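Malic enzyme (Entamoeba histolytica, PDB 3NV9) probably catalyses the NAD- or NADP-dependent oxidative decarboxylation of malate to pyruvate, as malic enzymes do, and works as a dimer. Local coordinates at residues A[11-16]-A[477-481]; A[236-240]-A[380-384]. All coordinates share one frame; numbering follows the deposited sequence.

Interaction 1: residues A[11-16]-A[477-481]; sequences LEECLP and LAYAI
Leu-11 meets Leu-477 at the start of a short helical turn, 11-14, that lies against the C-terminal helix 470-485. The two side chains run past each other in opposite senses and touch only through their CD1 methyls, 4.1 Å apart, while Leu-11 also rests on Tyr-32 of helix 21-43. Cys-14 comes next and uses its CB rather than its sulfur: this carbon lies 3.4 Å from CD2 of Leu-477, closer than carbons normally sit. CG of Leu-477, anti to its backbone N (chi1 -172°), carries the fork out to 11-16, where CD2 goes to Cys-14 and CD1 to the leucines. Leu-15 completes this group, its CD1 reaching CD1 of Leu-477 at 3.7 Å and, more loosely, CG1 of Ile-481 one helical turn further on. Where the turn gives way to extended chain, the CD corner of the Pro-16 ring faces the end of Ile-481, with Pro-16 CD 3.5 Å from Ile-481 CD1. No hydrogen bond joins 11-16 to 477-481, so shape and apolar burial carry the contact. Leu-4, from the N-terminal loop, touches Leu-11, Cys-14 and Leu-477. The result is plain apolar packing of an N-terminal turn on one face of a C-terminal helix, with residues i and i+4 of that helix presented together, bringing the two ends of the chain side by side.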
loop_
_atom_site.group_PDB
_atom_site.type_symbol
_atom_site.label_atom_id
_atom_site.label_comp_id
_atom_site.label_asym_id
_atom_site.label_seq_id
_atom_site.Cartn_x
_atom_site.Cartn_y
_atom_site.Cartn_z
ATOM N N LEU A 11 -0.513 11.810 -32.021
ATOM C CA LEU A 11 0.684 12.599 -31.774
ATOM C C LEU A 11 1.536 12.722 -33.046
ATOM O O LEU A 11 1.997 13.810 -33.347
ATOM C CB LEU A 11 1.514 12.055 -30.608
ATOM C CG LEU A 11 2.897 12.714 -30.479
ATOM C CD1 LEU A 11 2.836 14.112 -29.924
ATOM C CD2 LEU A 11 3.818 11.854 -29.616
ATOM N N GLU A 12 1.730 11.611 -33.757
ATOM C CA GLU A 12 2.457 11.577 -35.023
ATOM C C GLU A 12 2.062 12.718 -35.974
ATOM O O GLU A 12 2.936 13.415 -36.520
ATOM C CB GLU A 12 2.329 10.208 -35.721
ATOM C CG GLU A 12 2.875 8.999 -34.906
ATOM C CD GLU A 12 4.412 8.960 -34.712
ATOM O OE1 GLU A 12 5.174 9.435 -35.592
ATOM O OE2 GLU A 12 4.862 8.413 -33.669
ATOM N N GLU A 13 0.766 12.946 -36.104
ATOM C CA GLU A 13 0.218 13.957 -37.021
ATOM C C GLU A 13 0.355 15.367 -36.470
ATOM O O GLU A 13 0.293 16.331 -37.216
ATOM C CB GLU A 13 -1.255 13.652 -37.327
ATOM C CG GLU A 13 -1.487 12.263 -37.974
ATOM C CD GLU A 13 -1.568 11.050 -36.969
ATOM O OE1 GLU A 13 -0.961 11.040 -35.873
ATOM O OE2 GLU A 13 -2.247 10.059 -37.291
ATOM N N CYS A 14 0.505 15.497 -35.150
ATOM C CA CYS A 14 0.649 16.817 -34.533
ATOM C C CYS A 14 2.102 17.266 -34.533
ATOM O O CYS A 14 2.411 18.409 -34.210
ATOM C CB CYS A 14 0.088 16.824 -33.105
ATOM S SG CYS A 14 -1.701 16.514 -33.042
ATOM N N LEU A 15 2.996 16.336 -34.850
ATOM C CA LEU A 15 4.398 16.652 -35.009
ATOM C C LEU A 15 4.576 17.062 -36.464
ATOM O O LEU A 15 4.200 16.320 -37.398
ATOM C CB LEU A 15 5.285 15.464 -34.644
ATOM C CG LEU A 15 5.990 15.299 -33.285
ATOM C CD1 LEU A 15 5.690 16.343 -32.256
ATOM C CD2 LEU A 15 5.753 13.939 -32.746
ATOM N N PRO A 16 5.098 18.273 -36.656
ATOM C CA PRO A 16 5.228 18.879 -37.988
ATOM C C PRO A 16 5.940 18.000 -39.014
ATOM O O PRO A 16 6.978 17.378 -38.717
ATOM C CB PRO A 16 6.030 20.148 -37.711
ATOM C CG PRO A 16 5.668 20.500 -36.268
ATOM C CD PRO A 16 5.430 19.203 -35.563
ATOM N N LEU A 477 3.078 19.938 -26.271
ATOM C CA LEU A 477 3.428 19.775 -27.694
ATOM C C LEU A 477 4.420 20.862 -28.162
ATOM O O LEU A 477 5.558 20.552 -28.529
ATOM C CB LEU A 477 2.168 19.708 -28.561
ATOM C CG LEU A 477 2.401 19.336 -30.032
ATOM C CD1 LEU A 477 3.272 18.138 -30.174
ATOM C CD2 LEU A 477 1.102 19.129 -30.778
ATOM N N ALA A 478 4.002 22.123 -28.076
ATOM C CA ALA A 478 4.848 23.276 -28.347
ATOM C C ALA A 478 6.223 23.147 -27.670
ATOM O O ALA A 478 7.254 23.382 -28.278
ATOM C CB ALA A 478 4.124 24.587 -27.881
ATOM N N TYR A 479 6.229 22.757 -26.407
ATOM C CA TYR A 479 7.462 22.578 -25.663
ATOM C C TYR A 479 8.365 21.595 -26.395
ATOM O O TYR A 479 9.581 21.849 -26.596
ATOM C CB TYR A 479 7.102 22.039 -24.289
ATOM C CG TYR A 479 8.250 21.618 -23.445
ATOM C CD1 TYR A 479 8.831 20.335 -23.612
ATOM C CD2 TYR A 479 8.791 22.500 -22.484
ATOM C CE1 TYR A 479 9.916 19.923 -22.838
ATOM C CE2 TYR A 479 9.914 22.094 -21.688
ATOM C CZ TYR A 479 10.451 20.798 -21.871
ATOM O OH TYR A 479 11.493 20.369 -21.087
ATOM N N ALA A 480 7.764 20.473 -26.814
ATOM C CA ALA A 480 8.554 19.405 -27.404
ATOM C C ALA A 480 9.130 19.892 -28.720
ATOM O O ALA A 480 10.322 19.693 -28.973
ATOM C CB ALA A 480 7.752 18.123 -27.591
ATOM N N ILE A 481 8.282 20.542 -29.526
ATOM C CA ILE A 481 8.663 21.058 -30.832
ATOM C C ILE A 481 9.744 22.083 -30.640
ATOM O O ILE A 481 10.808 21.981 -31.253
ATOM C CB ILE A 481 7.472 21.640 -31.561
ATOM C CG1 ILE A 481 6.621 20.477 -32.071
ATOM C CG2 ILE A 481 7.916 22.610 -32.697
ATOM C CD1 ILE A 481 5.266 20.837 -32.439
#

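Interaction 2: residues A[236-240]-A[380-384]; sequences RLIVT and DNMAI. With SO4 (sulfate ion), chain C.
Leu-237 and Asp-380 give up the most surface here, and they touch directly: CD2 of Leu-237 lies 3.6 Å from CB of Asp-380, the leucine branch passing obliquely beside the stem of the acid. The other methyl of Leu-237, CD1, rests 3.8 Å from CB of Ala-383, so the forked end spans one turn of the second helix. Beyond its CB, Asp-380 turns polar. Arg-236 takes its carboxylate side-on, NE to OD2 at 2.7 Å and NH2 to OD1 at 3.2 Å. Both oxygens are met on their syn sides; the guanidinium and carboxylate planes are only 13° from parallel, but both nitrogens stand somewhat out of the carboxylate plane, so the pair is stepped. After a stem extended through chi1 and chi2, a bend at chi3 brings the guanidinium edge round to the acid, and the two-point grip should resist rotation of the carboxylate. OD1 also accepts a hydrogen bond from Gln-196, and a water donates to OD2 while bonding to OG1 of Thr-240.

Both helices belong to the NAD-binding domain, a Rossmann fold: helix 229-240 follows strand 222-225 of its sheet, and segments 236-240 and 380-384 run at 81° to each other. Helix 193-213 packs against both, through Ala-199 on Leu-237 and Leu-203 on Ile-384.

Ile-384 extends the apolar side of the contact. Its CD1 is 3.8 Å from CG2 of Thr-240 and also approaches CD2 and the carbonyl oxygen of Leu-237. At the start of helix 380-396, a sulfate, probably from the crystallisation liquor, accepts a nearly straight bond (170°) from the backbone N of Asp-380 through O4 and has Arg-183 as a further partner.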
loop_
_atom_site.group_PDB
_atom_site.type_symbol
_atom_site.label_atom_id
_atom_site.label_comp_id
_atom_site.label_asym_id
_atom_site.label_seq_id
_atom_site.Cartn_x
_atom_site.Cartn_y
_atom_site.Cartn_z
ATOM N N ARG A 236 18.743 -17.036 -20.762
ATOM C CA ARG A 236 18.362 -18.277 -20.145
ATOM C C ARG A 236 16.977 -18.795 -20.573
ATOM O O ARG A 236 16.800 -20.027 -20.800
ATOM C CB ARG A 236 18.400 -18.154 -18.643
ATOM C CG ARG A 236 17.962 -19.471 -17.975
ATOM C CD ARG A 236 18.040 -19.416 -16.478
ATOM N NE ARG A 236 16.910 -18.738 -15.848
ATOM C CZ ARG A 236 16.978 -17.621 -15.123
ATOM N NH1 ARG A 236 18.130 -16.968 -14.978
ATOM N NH2 ARG A 236 15.880 -17.132 -14.549
ATOM N N LEU A 237 15.978 -17.912 -20.661
ATOM C CA LEU A 237 14.666 -18.420 -21.076
ATOM C C LEU A 237 14.714 -18.836 -22.514
ATOM O O LEU A 237 14.068 -19.814 -22.866
ATOM C CB LEU A 237 13.495 -17.434 -20.858
ATOM C CG LEU A 237 13.184 -17.160 -19.390
ATOM C CD1 LEU A 237 11.856 -16.373 -19.228
ATOM C CD2 LEU A 237 13.228 -18.415 -18.553
ATOM N N ILE A 238 15.443 -18.076 -23.340
ATOM C CA ILE A 238 15.516 -18.283 -24.795
ATOM C C ILE A 238 16.185 -19.621 -25.177
ATOM O O ILE A 238 15.749 -20.267 -26.159
ATOM C CB ILE A 238 16.147 -17.084 -25.495
ATOM C CG1 ILE A 238 15.108 -15.949 -25.602
ATOM C CG2 ILE A 238 16.672 -17.409 -26.919
ATOM C CD1 ILE A 238 15.724 -14.501 -25.788
ATOM N N VAL A 239 17.210 -20.000 -24.384
ATOM C CA VAL A 239 17.844 -21.336 -24.395
ATOM C C VAL A 239 16.824 -22.377 -23.947
ATOM O O VAL A 239 16.512 -23.241 -24.719
ATOM C CB VAL A 239 19.253 -21.381 -23.657
ATOM C CG1 VAL A 239 19.714 -22.802 -23.302
ATOM C CG2 VAL A 239 20.308 -20.717 -24.522
ATOM N N THR A 240 16.198 -22.232 -22.790
ATOM C CA THR A 240 15.252 -23.261 -22.334
ATOM C C THR A 240 14.135 -23.494 -23.380
ATOM O O THR A 240 13.691 -24.622 -23.555
ATOM C CB THR A 240 14.620 -22.898 -21.017
ATOM O OG1 THR A 240 15.640 -22.666 -20.050
ATOM C CG2 THR A 240 13.680 -23.979 -20.530
ATOM N N ASP A 380 10.670 -20.598 -14.113
ATOM C CA ASP A 380 11.011 -20.248 -15.487
ATOM C C ASP A 380 9.935 -20.814 -16.440
ATOM O O ASP A 380 9.545 -20.179 -17.399
ATOM C CB ASP A 380 12.398 -20.762 -15.886
ATOM C CG ASP A 380 13.551 -19.961 -15.262
ATOM O OD1 ASP A 380 13.289 -18.963 -14.534
ATOM O OD2 ASP A 380 14.752 -20.333 -15.514
ATOM N N ASN A 381 9.439 -21.996 -16.151
ATOM C CA ASN A 381 8.391 -22.574 -16.977
ATOM C C ASN A 381 7.155 -21.674 -17.050
ATOM O O ASN A 381 6.578 -21.474 -18.112
ATOM C CB ASN A 381 8.056 -23.964 -16.476
ATOM C CG ASN A 381 9.174 -24.964 -16.777
ATOM O OD1 ASN A 381 10.093 -24.669 -17.537
ATOM N ND2 ASN A 381 9.089 -26.159 -16.187
ATOM N N MET A 382 6.797 -21.124 -15.897
ATOM C CA MET A 382 5.638 -20.280 -15.772
ATOM C C MET A 382 5.862 -19.020 -16.603
ATOM O O MET A 382 4.975 -18.627 -17.369
ATOM C CB MET A 382 5.423 -19.932 -14.313
ATOM C CG MET A 382 4.718 -21.026 -13.557
ATOM S SD MET A 382 4.909 -20.734 -11.793
ATOM C CE MET A 382 3.760 -19.328 -11.541
ATOM N N ALA A 383 7.060 -18.417 -16.484
ATOM C CA ALA A 383 7.418 -17.279 -17.329
ATOM C C ALA A 383 7.280 -17.590 -18.800
ATOM O O ALA A 383 6.876 -16.737 -19.572
ATOM C CB ALA A 383 8.820 -16.814 -17.056
ATOM N N ILE A 384 7.669 -18.802 -19.181
ATOM C CA ILE A 384 7.649 -19.220 -20.601
ATOM C C ILE A 384 6.199 -19.456 -21.073
ATOM O O ILE A 384 5.831 -19.113 -22.164
ATOM C CB ILE A 384 8.558 -20.448 -20.846
ATOM C CG1 ILE A 384 10.052 -20.022 -20.796
ATOM C CG2 ILE A 384 8.212 -21.132 -22.187
ATOM C CD1 ILE A 384 11.078 -21.160 -20.674
HETATM S S SO4 C . 12.934 -22.735 -11.129
HETATM O O1 SO4 C . 13.359 -24.088 -11.397
HETATM O O2 SO4 C . 11.836 -22.786 -10.166
HETATM O O3 SO4 C . 14.046 -21.983 -10.563
HETATM O O4 SO4 C . 12.630 -22.085 -12.380
HETATM O O HOH W 1 14.710 -22.347 -17.642
#

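Interactions 1 and 2 lie on opposite sides of the chain's centre, their own centres about 40 Å apart, and share no helix. Interaction 1 is the more peripheral, joining the two ends of the chain, while interaction 2 lies closer in and joins two helices within the NAD-binding domain. Each is partly buried. Their chemistry differs accordingly: 11-16 with 477-481 is held by hydrocarbon alone, and Glu-12, beside it, pairs instead with Arg-24 and Lys-28, whereas 236-240 with 380-384 sets a salt bridge and a water beside an aliphatic patch. The residues of interaction 2 fall within the sequence span that interaction 1 closes.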